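Local coordinates for xylose isomerase domain protein TIM barrel (Planctomyces limnophilus, PDB 3TVA) that binds a magnesium ion in a TIM barrel of the xylose isomerase-like family and probably acts as an isomerase, at residues I82-T85 / A86-G90; L145-A148 / A149-Q153; L167-F170 / I171-N175; T246-I250 / G251-P255; P263-P266 / V267-K270. All coordinates share one frame; numbering follows the deposited sequence. Where two conformers were deposited one is given.

Interaction 1. Residues I82-T85 / A86-G90; sequences IPTT and ARTVG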
loop_
_atom_site.group_PDB
_atom_site.type_symbol
_atom_site.label_atom_id
_atom_site.label_comp_id
_atom_site.label_asym_id
_atom_site.label_seq_id
_atom_site.Cartn_x
_atom_site.Cartn_y
_atom_site.Cartn_z
ATOM N N ILE A 82 8.617 -13.172 -9.694
ATOM C CA ILE A 82 7.859 -13.657 -8.535
ATOM C C ILE A 82 8.738 -14.388 -7.489
ATOM O O ILE A 82 8.679 -14.051 -6.307
ATOM C CB ILE A 82 6.546 -14.380 -8.942
ATOM C CG1 ILE A 82 5.618 -13.357 -9.621
ATOM C CG2 ILE A 82 5.844 -15.013 -7.709
ATOM C CD1 ILE A 82 4.311 -13.907 -10.181
ATOM N N PRO A 83 9.598 -15.335 -7.923
ATOM C CA PRO A 83 10.494 -15.980 -6.948
ATOM C C PRO A 83 11.461 -15.023 -6.243
ATOM O O PRO A 83 11.791 -15.249 -5.082
ATOM C CB PRO A 83 11.298 -16.969 -7.809
ATOM C CG PRO A 83 10.401 -17.267 -8.973
ATOM C CD PRO A 83 9.671 -15.982 -9.249
ATOM N N THR A 84 11.923 -13.987 -6.934
ATOM C CA THR A 84 12.879 -13.052 -6.344
ATOM C C THR A 84 12.175 -12.209 -5.293
ATOM O O THR A 84 12.763 -11.845 -4.263
ATOM C CB THR A 84 13.527 -12.161 -7.437
ATOM O OG1 THR A 84 14.286 -13.001 -8.317
ATOM C CG2 THR A 84 14.457 -11.103 -6.846
ATOM N N THR A 85 10.907 -11.902 -5.561
ATOM C CA THR A 85 10.100 -11.159 -4.613
ATOM C C THR A 85 9.992 -11.951 -3.315
ATOM O O THR A 85 10.259 -11.416 -2.234
ATOM C CB THR A 85 8.685 -10.878 -5.171
ATOM O OG1 THR A 85 8.802 -10.165 -6.410
ATOM C CG2 THR A 85 7.884 -10.030 -4.187
ATOM N N ALA A 86 9.623 -13.229 -3.424
ATOM C CA ALA A 86 9.486 -14.075 -2.238
ATOM C C ALA A 86 10.805 -14.177 -1.470
ATOM O O ALA A 86 10.826 -14.212 -0.238
ATOM C CB ALA A 86 8.992 -15.463 -2.623
ATOM N N ARG A 87 11.899 -14.207 -2.220
ATOM C CA ARG A 87 13.230 -14.348 -1.650
ATOM C C ARG A 87 13.726 -13.060 -0.973
ATOM O O ARG A 87 14.385 -13.117 0.059
ATOM C CB ARG A 87 14.204 -14.785 -2.760
ATOM C CG ARG A 87 15.644 -15.012 -2.320
ATOM C CD ARG A 87 16.489 -15.645 -3.446
ATOM N NE ARG A 87 16.674 -14.756 -4.596
ATOM C CZ ARG A 87 16.159 -14.967 -5.803
ATOM N NH1 ARG A 87 16.391 -14.097 -6.777
ATOM N NH2 ARG A 87 15.422 -16.046 -6.044
ATOM N N THR A 88 13.497 -11.916 -1.611
ATOM C CA THR A 88 14.018 -10.625 -1.117
ATOM C C THR A 88 13.134 -9.569 -0.433
ATOM O O THR A 88 13.656 -8.565 0.059
ATOM C CB THR A 88 14.806 -9.901 -2.228
ATOM O OG1 THR A 88 13.890 -9.366 -3.200
ATOM C CG2 THR A 88 15.777 -10.873 -2.899
ATOM N N VAL A 89 11.823 -9.764 -0.391
ATOM C CA VAL A 89 10.954 -8.633 -0.062
ATOM C C VAL A 89 10.335 -8.806 1.311
ATOM O O VAL A 89 9.951 -9.912 1.688
ATOM C CB VAL A 89 9.858 -8.423 -1.162
ATOM C CG1 VAL A 89 8.700 -7.546 -0.667
ATOM C CG2 VAL A 89 10.482 -7.825 -2.427
ATOM N N GLY A 90 10.268 -7.714 2.065
ATOM C CA GLY A 90 9.507 -7.681 3.307
ATOM C C GLY A 90 10.288 -8.109 4.537
ATOM O O GLY A 90 11.520 -8.114 4.533
#

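Interaction 2. Residues L145-A148 / A149-Q153; sequences LTHA and ANHGQ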
loop_
_atom_site.group_PDB
_atom_site.type_symbol
_atom_site.label_atom_id
_atom_site.label_comp_id
_atom_site.label_asym_id
_atom_site.label_seq_id
_atom_site.Cartn_x
_atom_site.Cartn_y
_atom_site.Cartn_z
ATOM N N LEU A 145 3.679 -3.899 15.951
ATOM C CA LEU A 145 2.363 -3.346 16.284
ATOM C C LEU A 145 2.352 -2.647 17.641
ATOM O O LEU A 145 1.689 -1.623 17.820
ATOM C CB LEU A 145 1.294 -4.441 16.226
ATOM C CG LEU A 145 0.954 -4.753 14.765
ATOM C CD1 LEU A 145 0.400 -6.152 14.658
ATOM C CD2 LEU A 145 -0.039 -3.720 14.211
ATOM N N THR A 146 3.107 -3.182 18.588
ATOM C CA THR A 146 3.229 -2.549 19.910
ATOM C C THR A 146 3.907 -1.186 19.772
ATOM O O THR A 146 3.483 -0.198 20.385
ATOM C CB THR A 146 4.039 -3.443 20.867
ATOM O OG1 THR A 146 3.298 -4.639 21.114
ATOM C CG2 THR A 146 4.365 -2.726 22.234
ATOM N N HIS A 147 4.955 -1.137 18.954
ATOM C CA HIS A 147 5.714 0.091 18.769
ATOM C C HIS A 147 4.804 1.143 18.142
ATOM O O HIS A 147 4.767 2.303 18.572
ATOM C CB HIS A 147 6.928 -0.168 17.870
ATOM C CG HIS A 147 7.839 1.014 17.732
ATOM N ND1 HIS A 147 8.937 1.206 18.542
ATOM C CD2 HIS A 147 7.802 2.074 16.896
ATOM C CE1 HIS A 147 9.546 2.328 18.203
ATOM N NE2 HIS A 147 8.878 2.874 17.206
ATOM N N ALA A 148 4.049 0.731 17.130
ATOM C CA ALA A 148 3.096 1.630 16.492
ATOM C C ALA A 148 1.970 2.067 17.444
ATOM O O ALA A 148 1.577 3.242 17.442
ATOM C CB ALA A 148 2.516 0.992 15.225
ATOM N N ALA A 149 1.451 1.135 18.242
ATOM C CA ALA A 149 0.408 1.471 19.221
ATOM C C ALA A 149 0.902 2.547 20.183
ATOM O O ALA A 149 0.149 3.449 20.554
ATOM C CB ALA A 149 -0.039 0.230 20.016
ATOM N N ASN A 150 2.164 2.454 20.594
ATOM C CA ASN A 150 2.717 3.476 21.485
ATOM C C ASN A 150 2.790 4.856 20.815
ATOM O O ASN A 150 2.940 5.874 21.488
ATOM C CB ASN A 150 4.065 3.039 22.067
ATOM C CG ASN A 150 3.909 1.891 23.053
ATOM O OD1 ASN A 150 2.843 1.719 23.651
ATOM N ND2 ASN A 150 4.949 1.091 23.208
ATOM N N HIS A 151 2.673 4.887 19.488
ATOM C CA HIS A 151 2.542 6.157 18.761
ATOM C C HIS A 151 1.091 6.512 18.391
ATOM O O HIS A 151 0.863 7.500 17.706
ATOM C CB HIS A 151 3.427 6.182 17.500
ATOM C CG HIS A 151 4.892 6.352 17.781
ATOM N ND1 HIS A 151 5.378 7.305 18.652
ATOM C CD2 HIS A 151 5.978 5.717 17.278
ATOM C CE1 HIS A 151 6.698 7.233 18.694
ATOM N NE2 HIS A 151 7.087 6.273 17.872
ATOM N N GLY A 152 0.118 5.691 18.788
ATOM C CA GLY A 152 -1.244 5.909 18.326
ATOM C C GLY A 152 -1.426 5.572 16.842
ATOM O O GLY A 152 -2.281 6.136 16.161
ATOM N N GLN A 153 -0.660 4.614 16.339
ATOM C CA GLN A 153 -0.680 4.317 14.903
ATOM C C GLN A 153 -1.200 2.930 14.595
ATOM O O GLN A 153 -1.137 2.026 15.428
ATOM C CB GLN A 153 0.731 4.387 14.302
ATOM C CG GLN A 153 1.349 5.725 14.241
ATOM C CD GLN A 153 2.841 5.652 13.901
ATOM O OE1 GLN A 153 3.399 4.572 13.683
ATOM N NE2 GLN A 153 3.485 6.801 13.877
#

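Interaction 3. Residues L167-F170 / I171-N175; sequences LLEF and IEDVN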
loop_
_atom_site.group_PDB
_atom_site.type_symbol
_atom_site.label_atom_id
_atom_site.label_comp_id
_atom_site.label_asym_id
_atom_site.label_seq_id
_atom_site.Cartn_x
_atom_site.Cartn_y
_atom_site.Cartn_z
ATOM N N LEU A 167 -4.235 -14.758 4.331
ATOM C CA LEU A 167 -4.084 -13.435 4.926
ATOM C C LEU A 167 -4.989 -13.255 6.154
ATOM O O LEU A 167 -4.568 -12.722 7.180
ATOM C CB LEU A 167 -4.407 -12.354 3.895
ATOM C CG LEU A 167 -4.383 -10.908 4.409
ATOM C CD1 LEU A 167 -3.009 -10.523 4.945
ATOM C CD2 LEU A 167 -4.806 -9.954 3.299
ATOM N N LEU A 168 -6.233 -13.696 6.043
ATOM C CA LEU A 168 -7.153 -13.641 7.173
ATOM C C LEU A 168 -6.621 -14.468 8.352
ATOM O O LEU A 168 -6.699 -14.057 9.516
ATOM C CB LEU A 168 -8.523 -14.189 6.767
ATOM C CG LEU A 168 -9.465 -13.294 5.960
ATOM C CD1 LEU A 168 -10.625 -14.127 5.389
ATOM C CD2 LEU A 168 -9.999 -12.154 6.825
ATOM N N GLU A 169 -6.105 -15.650 8.040
ATOM C CA GLU A 169 -5.534 -16.519 9.044
ATOM C C GLU A 169 -4.371 -15.810 9.778
ATOM O O GLU A 169 -4.267 -15.877 11.006
ATOM C CB GLU A 169 -5.041 -17.810 8.383
ATOM C CG GLU A 169 -4.615 -18.871 9.380
ATOM C CD GLU A 169 -3.912 -20.063 8.736
ATOM O OE1 GLU A 169 -3.497 -19.970 7.557
ATOM O OE2 GLU A 169 -3.775 -21.097 9.422
ATOM N N PHE A 170 -3.524 -15.115 9.022
ATOM C CA PHE A 170 -2.362 -14.426 9.597
ATOM C C PHE A 170 -2.833 -13.303 10.492
ATOM O O PHE A 170 -2.351 -13.142 11.619
ATOM C CB PHE A 170 -1.450 -13.868 8.489
ATOM C CG PHE A 170 -0.258 -13.106 9.003
ATOM C CD1 PHE A 170 0.757 -13.758 9.692
ATOM C CD2 PHE A 170 -0.140 -11.736 8.770
ATOM C CE1 PHE A 170 1.875 -13.065 10.163
ATOM C CE2 PHE A 170 0.967 -11.030 9.230
ATOM C CZ PHE A 170 1.979 -11.694 9.931
ATOM N N ILE A 171 -3.774 -12.515 9.982
ATOM C CA ILE A 171 -4.306 -11.389 10.741
ATOM C C ILE A 171 -4.958 -11.868 12.031
ATOM O O ILE A 171 -4.811 -11.249 13.086
ATOM C CB ILE A 171 -5.309 -10.585 9.893
ATOM C CG1 ILE A 171 -4.554 -9.787 8.813
ATOM C CG2 ILE A 171 -6.175 -9.680 10.766
ATOM C CD1 ILE A 171 -5.472 -9.091 7.818
ATOM N N GLU A 172 -5.660 -12.988 11.939
ATOM C CA GLU A 172 -6.347 -13.559 13.090
ATOM C C GLU A 172 -5.355 -14.111 14.123
ATOM O O GLU A 172 -5.603 -14.061 15.329
ATOM C CB GLU A 172 -7.300 -14.659 12.627
ATOM C CG GLU A 172 -8.746 -14.349 12.896
ATOM C CD GLU A 172 -9.606 -14.232 11.649
ATOM O OE1 GLU A 172 -10.390 -15.172 11.383
ATOM O OE2 GLU A 172 -9.522 -13.193 10.958
ATOM N N ASP A 173 -4.242 -14.651 13.640
ATOM C CA ASP A 173 -3.182 -15.148 14.513
ATOM C C ASP A 173 -2.429 -14.009 15.219
ATOM O O ASP A 173 -2.075 -14.131 16.382
ATOM C CB ASP A 173 -2.198 -16.026 13.728
ATOM C CG ASP A 173 -2.759 -17.410 13.439
ATOM O OD1 ASP A 173 -3.702 -17.817 14.150
ATOM O OD2 ASP A 173 -2.269 -18.085 12.502
ATOM N N VAL A 174 -2.167 -12.918 14.507
ATOM C CA VAL A 174 -1.517 -11.765 15.125
ATOM C C VAL A 174 -2.448 -11.163 16.184
ATOM O O VAL A 174 -2.028 -10.860 17.309
ATOM C CB VAL A 174 -1.140 -10.706 14.070
ATOM C CG1 VAL A 174 -0.710 -9.410 14.743
ATOM C CG2 VAL A 174 -0.034 -11.240 13.148
ATOM N N ASN A 175 -3.717 -11.000 15.813
ATOM C CA ASN A 175 -4.777 -10.596 16.741
ATOM C C ASN A 175 -4.497 -9.301 17.520
ATOM O O ASN A 175 -4.494 -9.321 18.741
ATOM C CB ASN A 175 -5.119 -11.745 17.727
ATOM C CG ASN A 175 -6.466 -11.529 18.437
ATOM O OD1 ASN A 175 -7.280 -10.717 17.999
ATOM N ND2 ASN A 175 -6.708 -12.264 19.525
HETATM O O HOH W 1 -3.199 -20.700 12.192
HETATM O O HOH W 2 -5.870 -17.821 12.436
#

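Interaction 4. Residues T246-I250 / G251-P255; sequences TLWEI and GYRGP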
loop_
_atom_site.group_PDB
_atom_site.type_symbol
_atom_site.label_atom_id
_atom_site.label_comp_id
_atom_site.label_asym_id
_atom_site.label_seq_id
_atom_site.Cartn_x
_atom_site.Cartn_y
_atom_site.Cartn_z
ATOM N N THR A 246 -18.177 -2.121 -4.809
ATOM C CA THR A 246 -17.980 -3.051 -3.697
ATOM C C THR A 246 -17.408 -2.341 -2.452
ATOM O O THR A 246 -17.839 -2.605 -1.328
ATOM C CB THR A 246 -17.080 -4.240 -4.087
ATOM O OG1 THR A 246 -17.636 -4.899 -5.227
ATOM C CG2 THR A 246 -16.974 -5.228 -2.943
ATOM N N LEU A 247 -16.452 -1.435 -2.652
ATOM C CA LEU A 247 -15.917 -0.641 -1.535
ATOM C C LEU A 247 -17.026 0.145 -0.861
ATOM O O LEU A 247 -17.078 0.254 0.365
ATOM C CB LEU A 247 -14.855 0.355 -2.027
ATOM C CG LEU A 247 -13.428 -0.175 -2.220
ATOM C CD1 LEU A 247 -12.528 0.883 -2.887
ATOM C CD2 LEU A 247 -12.837 -0.634 -0.884
ATOM N N TRP A 248 -17.911 0.714 -1.670
ATOM C CA TRP A 248 -19.000 1.497 -1.117
ATOM C C TRP A 248 -19.902 0.609 -0.258
ATOM O O TRP A 248 -20.254 0.977 0.856
ATOM C CB TRP A 248 -19.804 2.153 -2.234
ATOM C CG TRP A 248 -20.880 3.058 -1.734
ATOM C CD1 TRP A 248 -22.235 2.816 -1.735
ATOM C CD2 TRP A 248 -20.700 4.356 -1.161
ATOM N NE1 TRP A 248 -22.904 3.894 -1.194
ATOM C CE2 TRP A 248 -21.983 4.850 -0.831
ATOM C CE3 TRP A 248 -19.576 5.155 -0.899
ATOM C CZ2 TRP A 248 -22.173 6.108 -0.252
ATOM C CZ3 TRP A 248 -19.768 6.399 -0.324
ATOM C CH2 TRP A 248 -21.058 6.865 -0.008
ATOM N N GLU A 249 -20.250 -0.567 -0.774
ATOM C CA GLU A 249 -21.111 -1.502 -0.048
ATOM C C GLU A 249 -20.552 -1.932 1.317
ATOM O O GLU A 249 -21.299 -2.067 2.290
ATOM C CB GLU A 249 -21.400 -2.748 -0.889
ATOM C CG GLU A 249 -22.101 -3.828 -0.079
ATOM C CD GLU A 249 -22.187 -5.164 -0.783
ATOM O OE1 GLU A 249 -22.264 -5.185 -2.036
ATOM O OE2 GLU A 249 -22.196 -6.208 -0.081
ATOM N N ILE A 250 -19.239 -2.126 1.415
ATOM C CA ILE A 250 -18.679 -2.590 2.685
ATOM C C ILE A 250 -18.417 -1.470 3.683
ATOM O O ILE A 250 -17.922 -1.717 4.778
ATOM C CB ILE A 250 -17.416 -3.403 2.500
ATOM C CG1 ILE A 250 -16.307 -2.512 1.922
ATOM C CG2 ILE A 250 -17.718 -4.607 1.612
ATOM C CD1 ILE A 250 -14.966 -3.198 1.814
ATOM N N GLY A 251 -18.751 -0.240 3.317
ATOM C CA GLY A 251 -18.617 0.860 4.250
ATOM C C GLY A 251 -17.315 1.646 4.163
ATOM O O GLY A 251 -17.087 2.517 5.001
ATOM N N TYR A 252 -16.477 1.399 3.147
ATOM C CA TYR A 252 -15.222 2.146 3.082
ATOM C C TYR A 252 -15.477 3.548 2.553
ATOM O O TYR A 252 -16.070 3.727 1.486
ATOM C CB TYR A 252 -14.192 1.445 2.200
ATOM C CG TYR A 252 -12.896 2.219 2.154
ATOM C CD1 TYR A 252 -12.009 2.185 3.231
ATOM C CD2 TYR A 252 -12.574 3.015 1.053
ATOM C CE1 TYR A 252 -10.814 2.904 3.202
ATOM C CE2 TYR A 252 -11.381 3.747 1.014
ATOM C CZ TYR A 252 -10.512 3.687 2.092
ATOM O OH TYR A 252 -9.344 4.402 2.063
ATOM N N ARG A 253 -15.192 4.528 3.408
ATOM C CA ARG A 253 -15.287 5.948 3.090
ATOM C C ARG A 253 -13.978 6.731 2.894
ATOM O O ARG A 253 -14.012 7.931 2.621
ATOM C CB ARG A 253 -16.242 6.627 4.077
ATOM C CG ARG A 253 -17.603 5.897 4.167
ATOM C CD ARG A 253 -18.407 6.028 2.859
ATOM N NE ARG A 253 -19.745 5.446 2.962
ATOM C CZ ARG A 253 -20.066 4.231 2.525
ATOM N NH1 ARG A 253 -19.143 3.471 1.946
ATOM N NH2 ARG A 253 -21.311 3.780 2.652
ATOM N N GLY A 254 -12.842 6.068 3.085
ATOM C CA GLY A 254 -11.565 6.762 3.183
ATOM C C GLY A 254 -11.001 7.181 1.831
ATOM O O GLY A 254 -11.688 7.097 0.808
ATOM N N PRO A 255 -9.733 7.618 1.812
ATOM C CA PRO A 255 -9.139 8.122 0.568
ATOM C C PRO A 255 -9.021 7.051 -0.511
ATOM O O PRO A 255 -8.813 5.863 -0.218
ATOM C CB PRO A 255 -7.735 8.581 1.003
ATOM C CG PRO A 255 -7.871 8.876 2.467
ATOM C CD PRO A 255 -8.861 7.845 2.982
#

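Interaction 5. Residues P263-P266 / V267-K270; sequences PHDP and VQQK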
loop_
_atom_site.group_PDB
_atom_site.type_symbol
_atom_site.label_atom_id
_atom_site.label_comp_id
_atom_site.label_asym_id
_atom_site.label_seq_id
_atom_site.Cartn_x
_atom_site.Cartn_y
_atom_site.Cartn_z
ATOM N N PRO A 263 7.877 5.422 -12.389
ATOM C CA PRO A 263 8.604 6.669 -12.130
ATOM C C PRO A 263 9.707 6.908 -13.156
ATOM O O PRO A 263 10.250 8.015 -13.214
ATOM C CB PRO A 263 9.197 6.446 -10.733
ATOM C CG PRO A 263 9.261 4.958 -10.580
ATOM C CD PRO A 263 8.033 4.463 -11.278
ATOM N N HIS A 264 10.056 5.873 -13.921
ATOM C CA HIS A 264 11.067 5.991 -14.981
ATOM C C HIS A 264 10.544 6.796 -16.174
ATOM O O HIS A 264 11.315 7.208 -17.036
ATOM C CB HIS A 264 11.523 4.603 -15.446
ATOM C CG HIS A 264 10.427 3.780 -16.050
ATOM N ND1 HIS A 264 9.475 3.133 -15.290
ATOM C CD2 HIS A 264 10.126 3.505 -17.343
ATOM C CE1 HIS A 264 8.638 2.493 -16.087
ATOM N NE2 HIS A 264 9.010 2.702 -17.338
ATOM N N ASP A 265 9.228 6.997 -16.223
ATOM C CA ASP A 265 8.583 7.795 -17.271
ATOM C C ASP A 265 7.649 8.819 -16.604
ATOM O O ASP A 265 6.421 8.664 -16.644
ATOM C CB ASP A 265 7.793 6.874 -18.203
ATOM C CG ASP A 265 7.319 7.570 -19.473
ATOM O OD1 ASP A 265 7.355 8.824 -19.543
ATOM O OD2 ASP A 265 6.893 6.843 -20.402
ATOM N N PRO A 266 8.240 9.861 -15.980
ATOM C CA PRO A 266 7.519 10.792 -15.097
ATOM C C PRO A 266 6.363 11.496 -15.804
ATOM O O PRO A 266 5.301 11.695 -15.194
ATOM C CB PRO A 266 8.597 11.806 -14.694
ATOM C CG PRO A 266 9.907 11.081 -14.896
ATOM C CD PRO A 266 9.678 10.186 -16.077
ATOM N N VAL A 267 6.571 11.846 -17.074
ATOM C CA VAL A 267 5.542 12.476 -17.900
ATOM C C VAL A 267 4.315 11.576 -18.079
ATOM O O VAL A 267 3.187 12.005 -17.840
ATOM C CB VAL A 267 6.099 12.891 -19.283
ATOM C CG1 VAL A 267 4.971 13.342 -20.208
ATOM C CG2 VAL A 267 7.148 13.996 -19.125
ATOM N N GLN A 268 4.538 10.328 -18.493
ATOM C CA GLN A 268 3.443 9.364 -18.638
ATOM C C GLN A 268 2.810 8.980 -17.289
ATOM O O GLN A 268 1.605 8.746 -17.192
ATOM C CB GLN A 268 3.923 8.104 -19.359
ATOM C CG GLN A 268 2.786 7.180 -19.777
ATOM C CD GLN A 268 1.868 7.829 -20.808
ATOM O OE1 GLN A 268 2.332 8.517 -21.716
ATOM N NE2 GLN A 268 0.561 7.630 -20.656
ATOM N N GLN A 269 3.635 8.897 -16.254
ATOM C CA GLN A 269 3.129 8.611 -14.923
ATOM C C GLN A 269 2.149 9.710 -14.498
ATOM O O GLN A 269 1.088 9.419 -13.940
ATOM C CB GLN A 269 4.280 8.490 -13.919
ATOM C CG GLN A 269 3.863 8.094 -12.513
ATOM C CD GLN A 269 5.056 7.991 -11.564
ATOM O OE1 GLN A 269 6.027 8.739 -11.690
ATOM N NE2 GLN A 269 4.982 7.062 -10.607
ATOM N N LYS A 270 2.497 10.968 -14.768
ATOM C CA LYS A 270 1.600 12.070 -14.427
ATOM C C LYS A 270 0.320 12.042 -15.278
ATOM O O LYS A 270 -0.776 12.245 -14.743
ATOM C CB LYS A 270 2.287 13.439 -14.519
ATOM C CG LYS A 270 1.426 14.581 -13.960
ATOM C CD LYS A 270 2.011 15.949 -14.270
ATOM C CE LYS A 270 1.164 17.062 -13.680
ATOM N NZ LYS A 270 1.792 18.400 -13.894
HETATM O O HOH W 3 8.790 11.186 -18.785
#

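Interaction 1. Residues I82-T85 / A86-G90
The short helix 82-88, in the connection between barrel strand 66-71 and helix 97-114, ends where T84 and T85 meet R87, T88 and V89. The carbonyl T84 O takes two bonds from T88, from opposite faces of its plane: the backbone N at 2.8 Å and the hydroxyl OG1 at 2.9 Å. OG1 can curl back in this way because chi1 of T88 (74°) sets it between the backbone N and the carbonyl carbon. It also bonds S78 N, so a threonine here ties the helix to the loop before it. The T84 hydroxyl belongs mainly to D81 OD1. In one of its two conformers R87 brings NH1 to 2.8 Å from T84 OG1, a weak and doubtful bond, and lays one guanidinium face over T84 CA, toward the rim.

In the xylose isomerase-like TIM barrel, loops after the strands' C-terminal ends surround the metal site, and V89 leaves this helix with its side chain about 9 Å from that of the magnesium ligand E158. V89 N still bonds T85 O at 2.9 Å, closing the final turn. Side by side, the beta-branched T85 and V89 bring their CG2 methyls to 3.8 Å. T85 suits this buried place because its methyl packs while OG1 is satisfied by D81 O. P83 lacks an N-H, which costs nothing in a first turn with no earlier helical carbonyl to meet, and its own carbonyl accepts from R87 N at 3.0 Å. Glycine readily takes the positive phi of G90, and R100 NH1 bonds T88 O and G90 O.

Interaction 2. Residues L145-A148 / A149-Q153
Backbone hydrogen bonds hold A148 and H151 together where helix 132-149 ends. A149 N to L145 O (2.8 Å) and N150 N to T146 O (3.0 Å) carry the regular helical pattern to its finish. A148 O then serves two donors, H151 N and Q153 N, each at 2.8 Å, which stand above opposite faces of its carbonyl plane.

Together with G152 N to A149 O, the Q153 bond makes a Schellman motif, wound over a type I turn from A149 to G152. Glycine fits the position of positive phi, 71° at G152, and the chain reverses there to enter barrel strand 154-158. This is an alpha-to-beta connection of the TIM barrel, away from the metal site.

Among the aromatic contacts, H147 and H151 form an offset edge-to-face pair, with the edge of H151 turned to the face of H147 and their planes 79° apart. H147 has CG opposite its backbone N (chi1 -175°), which puts its ring beside H151. The ring centroids are 5.4 Å apart. The NE2 atoms are 3.9 Å apart, and both bond D109 OD1 on helix 97-114. Two imidazoles thus converge on one carboxylate, which probably eases their proximity and polarises their N-H groups.

Apolar contact is modest. A148 CB meets Q153 CB at 3.9 Å, and the small methyl suits a buried spot against V155, while the Q153 amide reaches S108 OG.

A mixed, methyl-to-amide contact joins T146 and N150, which run alongside each other: T146 CG2 is 4.0 Å from N150 ND2, with the T146 hydroxyl bonded to R176.

Interaction 3. Residues L167-F170 / I171-N175
E169 and D173, one turn apart on helix 164-174, are joined by the backbone bond from D173 N to E169 O (2.9 Å) and by a water that donates to E169 OE2 at 2.9 Å and to D173 OD2 at 2.8 Å. S129 OG and Y134 OH are further partners of those same two carboxylate oxygens, which lie 4.6 Å apart on side chains that point the same way. The helical pattern is completed by bonds from I171 N to L167 O, E172 N to L168 O and V174 N to F170 O. A second water donates to E169 O and, weakly, to D173 OD1.

F170 presents one ring face to V174: CG2 stands 4.0 Å from the centroid and 16° off the normal, a CH-pi contact. With CG anti to the backbone N (chi1 178°), the ring projects outward from the helix, and it also packs on L137 of helix 132-149. L167 CG meets I171 CD1 at 4.0 Å, both branched chains resting on I181 of strand 179-183.

This helix joins strands 154-158 and 179-183 in a beta-alpha-beta unit. The bridging water and the hydroxyl partners probably ease repulsion between the neighbouring carboxylates.

Interaction 4. Residues T246-I250 / G251-P255
L247 O receives Y252 N at 3.1 Å, the long backward bond of the Schellman motif that ends helix 240-249. The L247 side chain follows, its CD2 lying 4.0 Å from Y252 CB; both are buried apolar groups against I210 of strand 207-216.

W248 carries most of the contact. Its chi1 of -176° sends the indole out from the helix, where the R253 guanidinium stacks flat on it, planes 9° apart. R253 CZ stands 3.5 Å from the centroid of the six-membered ring, nearly on the ring normal, in cation-pi geometry. The same guanidinium uses its edge as well: NH1 bonds W248 O at 2.9 Å, in the carbonyl plane on a lone pair, and the bond is nearly straight at 166°. NH1 also bonds Y252 O (3.1 Å), which stands close to the guanidinium plane. W248 O in turn accepts G251 N at 3.1 Å from above its plane. Y10 and W11 add edge-to-face contacts to the indole.

E249 is engaged outside the contact, in a salt bridge with R201. I250 CG1 comes only to 4.5 Å from Y252 CB. G251 follows with positive phi, at backbone angles where a beta carbon would collide with I250 O, which explains the glycine. The chain then turns into strand 256-258 of the barrel, with Y252 OH bonded to P255 O.

One arginine thus uses face and edge together: the stack and two in-plane bonds fix its rotation, and its charge probably favours the W248 carbonyl near the helix C-terminus, the negative end of the helix dipole.

Interaction 5. Residues P263-P266 / V267-K270
V267 N, in the first turn of helix 266-287, reaches D265 through a water rather than directly. It donates to this water at 2.9 Å, and the water donates to D265 OD1 at 2.9 Å. The backbone N-H groups of a helix's first turn have no preceding turn to supply carbonyl acceptors, so a water and an aspartate do so. The branched V267 side chain itself lies on the exposed surface.

Q268 N donates directly to the same oxygen, D265 OD1 at 3.4 Å, a weak but straight bond (163°). With chi1 at -169° the D265 carboxylate points away from its own N and over the helix start, bringing OD2 to 3.4 Å from Q268 CB. The Q268 amide bonds D272 OD1.

Q269 N makes the first regular helical bond, to D265 O at 2.8 Å. Its chain, extended beyond CG, then runs back to P263, where OE1 is 3.3 Å from P263 CA. NE2 bonds R260 O and L23 O, so the amide N-H groups join two loops. K270 N continues the pattern to P266 O at 2.9 Å, and P266, needing no N-H, fits the first turn.

D265 is therefore a classic aspartate N-cap, followed by a proline at the first helical position; it opens the last helix of the TIM barrel, beyond the strand-end loop that carries the magnesium ligand E259.

From the N terminus the five contacts follow in series, none enclosing or crossing another. Each is local, linking residues a turn or so apart; none closes a long loop. Interaction 1 ends a helix in the connection beyond the C-terminal end of strand 66-71. Interaction 2 ends helix 132-149, and interaction 3 runs to the end of the next one; these two touch, L145 CD1 packing on V174 CG1 at 3.4 Å. Interaction 4 leads from helix 240-249 into strand 256-258, and interaction 5 starts helix 266-287 beyond that strand. Interactions 1 and 4 lie on opposite sides of the chain's centre, centres about 31 Å apart, as do interactions 3 and 5, about 37 Å apart.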